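Local coordinates for short-chain-enoyl-CoA hydratase (PDB 5Z7R), which catalyses the reversible hydration of crotonyl-CoA and other short-chain enoyl-CoA thioesters to (3S)-3-hydroxyacyl-CoA in butanoate metabolism, at residues Glu94-Val100 with Lys211-Arg216; Ser125-Gly131 with Asn167-Ala173; Met1-Val6 with Thr32-Tyr38. All blocks are in the same frame, centred on the assembly; numbering follows the deposited sequence.

Contact 1. Residues Glu94-Val100 with Lys211-Arg216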
loop_
_atom_site.group_PDB
_atom_site.type_symbol
_atom_site.label_atom_id
_atom_site.label_comp_id
_atom_site.label_asym_id
_atom_site.label_seq_id
_atom_site.Cartn_x
_atom_site.Cartn_y
_atom_site.Cartn_z
ATOM N N GLU A 94 14.859 6.256 13.499
ATOM C CA GLU A 94 14.481 6.633 12.121
ATOM C C GLU A 94 13.430 7.704 12.149
ATOM O O GLU A 94 13.490 8.652 11.361
ATOM C CB GLU A 94 13.982 5.391 11.379
ATOM C CG GLU A 94 13.568 5.572 9.940
ATOM C CD GLU A 94 13.388 4.245 9.317
ATOM O OE1 GLU A 94 14.255 3.877 8.520
ATOM O OE2 GLU A 94 12.444 3.502 9.709
ATOM N N LEU A 95 12.493 7.607 13.099
ATOM C CA LEU A 95 11.357 8.547 13.149
ATOM C C LEU A 95 11.640 9.771 13.983
ATOM O O LEU A 95 10.877 10.762 13.926
ATOM C CB LEU A 95 10.109 7.838 13.722
ATOM C CG LEU A 95 9.496 6.804 12.783
ATOM C CD1 LEU A 95 8.487 5.908 13.492
ATOM C CD2 LEU A 95 8.846 7.530 11.592
ATOM N N LEU A 96 12.696 9.697 14.801
ATOM C CA LEU A 96 13.081 10.813 15.673
ATOM C C LEU A 96 12.924 12.139 14.965
ATOM O O LEU A 96 13.475 12.347 13.887
ATOM C CB LEU A 96 14.545 10.636 16.110
ATOM C CG LEU A 96 15.199 11.784 16.882
ATOM C CD1 LEU A 96 14.315 12.186 18.051
ATOM C CD2 LEU A 96 16.581 11.368 17.363
ATOM N N GLU A 97 12.219 13.063 15.581
ATOM C CA GLU A 97 11.921 14.325 14.932
ATOM C C GLU A 97 13.070 15.347 14.826
ATOM O O GLU A 97 12.859 16.454 14.418
ATOM C CB GLU A 97 10.686 14.942 15.596
ATOM C CG GLU A 97 9.458 14.030 15.501
ATOM C CD GLU A 97 8.170 14.780 15.186
ATOM O OE1 GLU A 97 7.568 14.530 14.087
ATOM O OE2 GLU A 97 7.773 15.609 16.054
ATOM N N LYS A 98 14.290 14.972 15.144
ATOM C CA LYS A 98 15.457 15.714 14.666
ATOM C C LYS A 98 16.222 14.832 13.673
ATOM O O LYS A 98 16.258 13.629 13.829
ATOM C CB LYS A 98 16.414 16.150 15.798
ATOM C CG LYS A 98 15.966 15.948 17.247
ATOM C CD LYS A 98 14.922 16.939 17.722
ATOM C CE LYS A 98 14.644 16.757 19.214
ATOM N NZ LYS A 98 14.041 17.967 19.850
ATOM N N PRO A 99 16.876 15.431 12.678
ATOM C CA PRO A 99 17.685 14.712 11.718
ATOM C C PRO A 99 18.854 14.022 12.357
ATOM O O PRO A 99 19.476 14.595 13.247
ATOM C CB PRO A 99 18.206 15.812 10.843
ATOM C CG PRO A 99 17.097 16.821 10.871
ATOM C CD PRO A 99 16.725 16.840 12.298
ATOM N N VAL A 100 19.168 12.801 11.929
ATOM C CA VAL A 100 20.311 12.142 12.468
ATOM C C VAL A 100 21.246 11.626 11.390
ATOM O O VAL A 100 20.822 11.006 10.422
ATOM C CB VAL A 100 19.969 11.114 13.585
ATOM C CG1 VAL A 100 18.477 10.992 13.799
ATOM C CG2 VAL A 100 20.675 9.793 13.420
ATOM N N LYS A 211 11.058 16.086 7.687
ATOM C CA LYS A 211 11.476 14.725 8.002
ATOM C C LYS A 211 10.247 13.806 8.028
ATOM O O LYS A 211 10.274 12.724 7.506
ATOM C CB LYS A 211 12.180 14.623 9.354
ATOM C CG LYS A 211 12.706 13.217 9.571
ATOM C CD LYS A 211 13.568 13.082 10.796
ATOM C CE LYS A 211 13.801 11.605 11.043
ATOM N NZ LYS A 211 14.992 11.335 11.841
ATOM N N GLN A 212 9.174 14.290 8.620
ATOM C CA GLN A 212 7.949 13.526 8.791
ATOM C C GLN A 212 7.288 13.266 7.415
ATOM O O GLN A 212 6.913 12.133 7.088
ATOM C CB GLN A 212 7.014 14.284 9.754
ATOM C CG GLN A 212 5.595 13.779 9.865
ATOM C CD GLN A 212 5.462 12.594 10.796
ATOM O OE1 GLN A 212 4.452 12.456 11.476
ATOM N NE2 GLN A 212 6.481 11.759 10.859
ATOM N N ALA A 213 7.166 14.299 6.603
ATOM C CA ALA A 213 6.582 14.112 5.303
ATOM C C ALA A 213 7.386 13.115 4.455
ATOM O O ALA A 213 6.812 12.310 3.734
ATOM C CB ALA A 213 6.418 15.451 4.610
ATOM N N ILE A 214 8.701 13.121 4.563
ATOM C CA ILE A 214 9.518 12.205 3.773
ATOM C C ILE A 214 9.360 10.780 4.283
ATOM O O ILE A 214 9.272 9.843 3.491
ATOM C CB ILE A 214 11.000 12.601 3.786
ATOM C CG1 ILE A 214 11.172 13.943 3.093
ATOM C CG2 ILE A 214 11.848 11.541 3.101
ATOM C CD1 ILE A 214 12.529 14.611 3.319
ATOM N N ASN A 215 9.305 10.608 5.602
ATOM C CA ASN A 215 9.174 9.284 6.187
ATOM C C ASN A 215 7.812 8.715 5.911
ATOM O O ASN A 215 7.706 7.563 5.510
ATOM C CB ASN A 215 9.398 9.287 7.716
ATOM C CG ASN A 215 10.878 9.245 8.090
ATOM O OD1 ASN A 215 11.712 8.649 7.368
ATOM N ND2 ASN A 215 11.211 9.823 9.248
ATOM N N ARG A 216 6.778 9.514 6.110
ATOM C CA ARG A 216 5.414 8.970 6.077
ATOM C C ARG A 216 4.872 8.896 4.636
ATOM O O ARG A 216 4.320 7.860 4.216
ATOM C CB ARG A 216 4.469 9.750 6.990
ATOM C CG ARG A 216 5.100 10.192 8.307
ATOM C CD ARG A 216 4.600 9.581 9.598
ATOM N NE ARG A 216 4.962 8.216 9.906
ATOM C CZ ARG A 216 5.133 7.689 11.123
ATOM N NH1 ARG A 216 5.362 6.399 11.217
ATOM N NH2 ARG A 216 5.152 8.402 12.225
HETATM O O HOH W 1 9.510 11.097 11.020
#

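Contact 2. Residues Ser125-Gly131 with Asn167-Ala173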
loop_
_atom_site.group_PDB
_atom_site.type_symbol
_atom_site.label_atom_id
_atom_site.label_comp_id
_atom_site.label_asym_id
_atom_site.label_seq_id
_atom_site.Cartn_x
_atom_site.Cartn_y
_atom_site.Cartn_z
ATOM N N SER A 125 33.952 7.287 6.404
ATOM C CA SER A 125 35.388 7.521 6.212
ATOM C C SER A 125 35.978 6.418 5.345
ATOM O O SER A 125 35.505 5.281 5.350
ATOM C CB SER A 125 36.162 7.699 7.540
ATOM O OG SER A 125 36.076 6.570 8.389
ATOM N N SER A 126 37.008 6.763 4.578
ATOM C CA SER A 126 37.440 5.898 3.472
ATOM C C SER A 126 37.810 4.497 3.943
ATOM O O SER A 126 37.872 3.575 3.146
ATOM C CB SER A 126 38.586 6.551 2.660
ATOM O OG SER A 126 39.769 6.705 3.441
ATOM N N ASN A 127 38.072 4.358 5.238
ATOM C CA ASN A 127 38.319 3.056 5.874
ATOM C C ASN A 127 37.064 2.229 6.164
ATOM O O ASN A 127 37.168 1.026 6.333
ATOM C CB ASN A 127 39.137 3.221 7.166
ATOM C CG ASN A 127 38.366 3.902 8.292
ATOM O OD1 ASN A 127 38.307 3.382 9.414
ATOM N ND2 ASN A 127 37.782 5.064 8.014
ATOM N N ALA A 128 35.886 2.853 6.198
ATOM C CA ALA A 128 34.669 2.114 6.564
ATOM C C ALA A 128 34.441 0.911 5.669
ATOM O O ALA A 128 34.905 0.868 4.543
ATOM C CB ALA A 128 33.448 3.020 6.589
ATOM N N ARG A 129 33.783 -0.098 6.236
ATOM C CA ARG A 129 33.255 -1.249 5.493
ATOM C C ARG A 129 31.793 -1.505 5.869
ATOM O O ARG A 129 31.384 -1.252 6.997
ATOM C CB ARG A 129 34.063 -2.500 5.797
ATOM C CG ARG A 129 35.537 -2.348 5.512
ATOM C CD ARG A 129 36.169 -3.713 5.376
ATOM N NE ARG A 129 37.389 -3.666 4.574
ATOM C CZ ARG A 129 37.696 -4.544 3.623
ATOM N NH1 ARG A 129 38.840 -4.418 2.969
ATOM N NH2 ARG A 129 36.864 -5.543 3.310
ATOM N N PHE A 130 31.006 -2.008 4.924
ATOM C CA PHE A 130 29.583 -2.277 5.170
ATOM C C PHE A 130 29.298 -3.699 4.799
ATOM O O PHE A 130 29.949 -4.255 3.933
ATOM C CB PHE A 130 28.656 -1.349 4.372
ATOM C CG PHE A 130 28.779 0.082 4.744
ATOM C CD1 PHE A 130 29.841 0.840 4.287
ATOM C CD2 PHE A 130 27.854 0.677 5.565
ATOM C CE1 PHE A 130 29.952 2.172 4.636
ATOM C CE2 PHE A 130 27.970 2.006 5.919
ATOM C CZ PHE A 130 29.004 2.754 5.457
ATOM N N GLY A 131 28.313 -4.279 5.471
ATOM C CA GLY A 131 27.972 -5.680 5.255
ATOM C C GLY A 131 26.906 -6.212 6.174
ATOM O O GLY A 131 26.508 -5.548 7.138
ATOM N N ASN A 167 31.509 -8.286 2.494
ATOM C CA ASN A 167 31.533 -6.866 2.824
ATOM C C ASN A 167 31.922 -6.034 1.632
ATOM O O ASN A 167 32.380 -6.560 0.644
ATOM C CB ASN A 167 32.502 -6.563 3.975
ATOM C CG ASN A 167 32.149 -7.320 5.234
ATOM O OD1 ASN A 167 31.044 -7.177 5.779
ATOM N ND2 ASN A 167 33.067 -8.146 5.696
ATOM N N ILE A 168 31.723 -4.730 1.739
ATOM C CA ILE A 168 32.113 -3.824 0.694
ATOM C C ILE A 168 32.818 -2.650 1.336
ATOM O O ILE A 168 32.565 -2.343 2.505
ATOM C CB ILE A 168 30.911 -3.342 -0.147
ATOM C CG1 ILE A 168 29.756 -2.874 0.733
ATOM C CG2 ILE A 168 30.440 -4.467 -1.037
ATOM C CD1 ILE A 168 28.898 -1.765 0.124
ATOM N N LYS A 169 33.692 -1.999 0.568
ATOM C CA LYS A 169 34.420 -0.839 1.062
ATOM C C LYS A 169 33.614 0.405 0.859
ATOM O O LYS A 169 32.643 0.447 0.091
ATOM C CB LYS A 169 35.753 -0.667 0.340
ATOM C CG LYS A 169 36.773 -1.792 0.494
ATOM C CD LYS A 169 38.162 -1.264 0.125
ATOM C CE LYS A 169 39.259 -2.311 0.255
ATOM N NZ LYS A 169 39.481 -3.088 -1.000
ATOM N N ALA A 170 34.060 1.458 1.515
ATOM C CA ALA A 170 33.336 2.713 1.508
ATOM C C ALA A 170 33.095 3.265 0.113
ATOM O O ALA A 170 32.122 4.020 -0.087
ATOM C CB ALA A 170 34.071 3.738 2.346
ATOM N N ASP A 171 33.972 2.898 -0.830
ATOM C CA ASP A 171 33.863 3.388 -2.220
ATOM C C ASP A 171 32.713 2.701 -2.974
ATOM O O ASP A 171 31.967 3.369 -3.671
ATOM C CB ASP A 171 35.209 3.327 -3.004
ATOM C CG ASP A 171 35.844 1.948 -3.017
ATOM O OD1 ASP A 171 35.327 1.040 -2.358
ATOM O OD2 ASP A 171 36.875 1.758 -3.687
ATOM N N GLU A 172 32.581 1.382 -2.809
ATOM C CA GLU A 172 31.405 0.656 -3.281
ATOM C C GLU A 172 30.169 1.209 -2.612
ATOM O O GLU A 172 29.113 1.352 -3.236
ATOM C CB GLU A 172 31.469 -0.846 -2.941
ATOM C CG GLU A 172 31.626 -1.816 -4.110
ATOM C CD GLU A 172 30.532 -1.740 -5.186
ATOM O OE1 GLU A 172 30.008 -2.797 -5.599
ATOM O OE2 GLU A 172 30.214 -0.631 -5.648
ATOM N N ALA A 173 30.298 1.506 -1.326
ATOM C CA ALA A 173 29.144 1.967 -0.582
ATOM C C ALA A 173 28.616 3.281 -1.138
ATOM O O ALA A 173 27.404 3.466 -1.209
ATOM C CB ALA A 173 29.447 2.078 0.896
#

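Contact 3. Residues Met1-Val6 with Thr32-Tyr38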
loop_
_atom_site.group_PDB
_atom_site.type_symbol
_atom_site.label_atom_id
_atom_site.label_comp_id
_atom_site.label_asym_id
_atom_site.label_seq_id
_atom_site.Cartn_x
_atom_site.Cartn_y
_atom_site.Cartn_z
ATOM N N MET A 1 18.731 6.947 34.301
ATOM C CA MET A 1 19.683 5.873 33.883
ATOM C C MET A 1 21.083 6.458 33.692
ATOM O O MET A 1 21.235 7.622 33.304
ATOM C CB MET A 1 19.203 5.202 32.585
ATOM C CG MET A 1 19.606 3.744 32.463
ATOM S SD MET A 1 19.568 3.142 30.770
ATOM C CE MET A 1 20.062 1.424 30.991
ATOM N N GLU A 2 22.099 5.647 33.975
ATOM C CA GLU A 2 23.491 6.068 33.837
ATOM C C GLU A 2 24.157 5.121 32.831
ATOM O O GLU A 2 23.884 3.923 32.832
ATOM C CB GLU A 2 24.179 6.103 35.213
ATOM C CG GLU A 2 25.630 6.568 35.202
ATOM C CD GLU A 2 26.610 5.404 35.184
ATOM O OE1 GLU A 2 27.276 5.201 34.143
ATOM O OE2 GLU A 2 26.696 4.681 36.203
ATOM N N LEU A 3 25.014 5.673 31.970
ATOM C CA LEU A 3 25.371 5.042 30.688
ATOM C C LEU A 3 26.803 4.587 30.648
ATOM O O LEU A 3 27.685 5.396 30.901
ATOM C CB LEU A 3 25.195 6.070 29.569
ATOM C CG LEU A 3 23.850 6.777 29.497
ATOM C CD1 LEU A 3 23.906 7.900 28.476
ATOM C CD2 LEU A 3 22.774 5.773 29.158
ATOM N N ASN A 4 27.063 3.325 30.313
ATOM C CA ASN A 4 28.460 2.914 30.145
ATOM C C ASN A 4 28.780 2.133 28.868
ATOM O O ASN A 4 29.823 1.491 28.767
ATOM C CB ASN A 4 28.992 2.224 31.415
ATOM C CG ASN A 4 28.153 1.038 31.842
ATOM O OD1 ASN A 4 27.411 1.097 32.828
ATOM N ND2 ASN A 4 28.277 -0.054 31.111
ATOM N N ASN A 5 27.885 2.216 27.881
ATOM C CA ASN A 5 28.172 1.791 26.494
ATOM C C ASN A 5 28.020 2.952 25.472
ATOM O O ASN A 5 28.506 2.871 24.334
ATOM C CB ASN A 5 27.276 0.592 26.102
ATOM C CG ASN A 5 27.698 -0.719 26.754
ATOM O OD1 ASN A 5 28.794 -0.843 27.281
ATOM N ND2 ASN A 5 26.827 -1.711 26.698
ATOM N N VAL A 6 27.395 4.044 25.909
ATOM C CA VAL A 6 27.002 5.149 25.044
ATOM C C VAL A 6 27.251 6.516 25.662
ATOM O O VAL A 6 26.707 6.827 26.711
ATOM C CB VAL A 6 25.491 5.061 24.765
ATOM C CG1 VAL A 6 25.037 6.161 23.791
ATOM C CG2 VAL A 6 25.167 3.657 24.263
ATOM N N THR A 32 23.303 -2.134 25.412
ATOM C CA THR A 32 23.590 -1.044 24.476
ATOM C C THR A 32 22.306 -0.546 23.804
ATOM O O THR A 32 22.025 0.669 23.784
ATOM C CB THR A 32 24.607 -1.480 23.412
ATOM O OG1 THR A 32 25.722 -2.117 24.038
ATOM C CG2 THR A 32 25.121 -0.309 22.637
ATOM N N LEU A 33 21.501 -1.473 23.299
ATOM C CA LEU A 33 20.229 -1.103 22.699
ATOM C C LEU A 33 19.357 -0.363 23.693
ATOM O O LEU A 33 18.724 0.667 23.371
ATOM C CB LEU A 33 19.511 -2.330 22.201
ATOM C CG LEU A 33 20.149 -3.125 21.059
ATOM C CD1 LEU A 33 19.437 -4.450 20.866
ATOM C CD2 LEU A 33 20.135 -2.346 19.749
ATOM N N LYS A 34 19.336 -0.879 24.919
ATOM C CA LYS A 34 18.560 -0.266 25.993
ATOM C C LYS A 34 19.014 1.170 26.263
ATOM O O LYS A 34 18.202 2.093 26.301
ATOM C CB LYS A 34 18.660 -1.127 27.256
ATOM C CG LYS A 34 17.797 -2.393 27.218
ATOM C CD LYS A 34 16.753 -2.426 28.331
ATOM C CE LYS A 34 17.400 -2.690 29.695
ATOM N NZ LYS A 34 16.536 -2.274 30.842
ATOM N N GLU A 35 20.320 1.358 26.422
ATOM C CA GLU A 35 20.869 2.697 26.621
ATOM C C GLU A 35 20.582 3.623 25.413
ATOM O O GLU A 35 20.331 4.827 25.572
ATOM C CB GLU A 35 22.377 2.592 26.898
ATOM C CG GLU A 35 22.726 1.901 28.220
ATOM C CD GLU A 35 24.224 1.729 28.469
ATOM O OE1 GLU A 35 24.999 2.711 28.316
ATOM O OE2 GLU A 35 24.620 0.603 28.848
ATOM N N MET A 36 20.590 3.052 24.206
ATOM C CA MET A 36 20.360 3.830 22.982
ATOM C C MET A 36 18.955 4.405 23.015
ATOM O O MET A 36 18.730 5.604 22.764
ATOM C CB MET A 36 20.543 2.935 21.772
ATOM C CG MET A 36 20.665 3.657 20.439
ATOM S SD MET A 36 22.005 4.861 20.320
ATOM C CE MET A 36 23.331 3.839 20.899
ATOM N N ASP A 37 18.024 3.552 23.400
ATOM C CA ASP A 37 16.623 3.939 23.508
ATOM C C ASP A 37 16.445 5.039 24.546
ATOM O O ASP A 37 15.713 6.038 24.337
ATOM C CB ASP A 37 15.787 2.707 23.862
ATOM C CG ASP A 37 14.299 2.952 23.715
ATOM O OD1 ASP A 37 13.859 3.468 22.672
ATOM O OD2 ASP A 37 13.565 2.656 24.665
ATOM N N TYR A 38 17.168 4.891 25.651
ATOM C CA TYR A 38 17.161 5.908 26.672
ATOM C C TYR A 38 17.728 7.227 26.111
ATOM O O TYR A 38 17.120 8.319 26.319
ATOM C CB TYR A 38 17.891 5.420 27.944
ATOM C CG TYR A 38 18.141 6.533 28.936
ATOM C CD1 TYR A 38 19.308 7.301 28.849
ATOM C CD2 TYR A 38 17.207 6.851 29.935
ATOM C CE1 TYR A 38 19.549 8.344 29.720
ATOM C CE2 TYR A 38 17.441 7.908 30.814
ATOM C CZ TYR A 38 18.626 8.647 30.701
ATOM O OH TYR A 38 18.925 9.702 31.543
#

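Contact 1. Residues Glu94-Val100 with Lys211-Arg216
The ammonium of K211 is gripped by several groups at once: NZ donates to L96 O at 2.7 Å, arriving in the carbonyl plane, makes a weak bond to K98 O at 3.3 Å, and forms a salt bridge with D120, whose carboxylate also takes the backbone N-H of V100. With CG anti to the backbone N (chi1 -175°) and the rest of the chain extended, the lysine reaches straight from its helix into the turn after helix 76-95, and V100 CG1 lies 4.0 Å from NZ. Two carbonyls and a carboxylate thus satisfy a buried charge. One turn further along, N215 uses its ND2 twice, weakly to E94 O at 3.3 Å and to a water at 2.8 Å that in turn donates to L95 O; its OD1 accepts from K159 of a second subunit. R216 meets L95 by van der Waals packing: the side chains cross at about a right angle, and L95 CD2 sits over one guanidinium face, offset toward its rim, 3.7 Å from R216 CZ. Lysine and asparagine together fasten helix 204-217 to backbone carbonyls at the end of helix 76-95 and in the loop that follows it, the joint between the crotonase core and its C-terminal helical region, beside a subunit interface.

Contact 2. Residues Ser125-Gly131 with Asn167-Ala173
R129 lies alongside K169, both side chains pointing the same way from one face of a short antiparallel ladder. K169 CG sits over one face of the guanidinium, offset toward its rim, and K169 CE comes within 3.5 Å of R129 NH1. The lysine's bend at chi4 (90°) leaves NZ 4.2 Å from that same NH1, a like-charge approach that would probably cost some energy, at a partly exposed edge. In the backbone R129 and K169 form a non-hydrogen-bonded pair, and the next pair, F130 with I168, is bonded both ways: F130 N to I168 O and I168 N to F130 O, each 2.9 Å. This antiparallel pairing of strands distant in sequence closes the small second sheet of the crotonase fold, where strand 129-131 runs between 107-109 and the outermost strand 168-169; G131, next in line, lies near E134, the proton acceptor assigned by similarity. On the other face, F130 CB touches I168 CG1 at 4.1 Å, while its ring, set by chi1 -64°, meets A173 CB obliquely, CD1 at 3.6 Å. A108 of the adjacent strand and V104 of the large sheet also touch the F130 side chain. K169 is the N-cap residue of helix 170-175, and just past it A170 N makes a weak, bent bond to A128 O (3.2 Å, 121°). A170 CB fits against the type I turn S125-A128, 3.7 Å from S125 O and flanked by V182.

Contact 3. Residues Met1-Val6 with Thr32-Tyr38
M1 runs alongside Y38, the two side chains pointing opposite ways. Its CB stands over one face of the phenol ring, 3.8 Å from the centroid and 15° off the normal, a CH-pi contact. The extended methionine chain then carries SD obliquely past the inner end of the ring, 4.7 Å from its centroid, in a Met-aromatic contact, and CE ends against E35 CG. L3 comes next: its CD2 meets Y38 CD1 at 3.8 Å, obliquely to the ring, and also packs against the aliphatic part of E35, with V39 of the same helix nearby. At N4 and N5 the contact turns polar. The chain presents two successive backbone N-H groups to a single carboxylate oxygen, E35 OE1: N5 N donates at 3.0 Å with a fairly straight angle of 161°, on the syn side and 19° out of the carboxylate plane, whereas the bond from N4 N, at 2.9 Å, is weak because it is sharply bent. E35 reaches this spot with its chain extended beyond CG, coming off the helix between L3 and V6. The side chain of N5 crosses that of T32 at about a right angle, its CB 3.7 Å from T32 OG1, a hydroxyl also bonded to N29. V6, where strand 6-11 begins, turns inward: CG2 touches the terminal CE of M36, whose bent chain also reaches V89 and I19. The N-terminal arm is thus laid against helix 30-45 by apolar contacts at its two ends and a carboxylate in the middle. Two N-H donors converging on OE1 would be expected to stabilise the charged form of E35 and to limit the rotation of its carboxylate, holding the backbone at N4-N5 just before the strand enters the sheet.

Overall arrangement
From the N terminus, contact 3 closes first: the arm 1-6 passes into strand 6-11, the chain returns through 14-19, and helix 30-45 folds back against the arm, tying the start of the large sheet to its first long helix. Only afterwards does contact 1 open, where helix 76-95 ends ahead of strand 100-104. Before it closes at helix 204-217, contact 2 opens and shuts within its loop, bringing strand 168-169 to the edge of the small sheet beside 129-131. Contacts 1 and 2 lie on opposite sides of the chain's centre, their centres 25 Å apart. None of the three touches another; contacts 1 and 3 come nearest, with about 8 Å between their closest atoms.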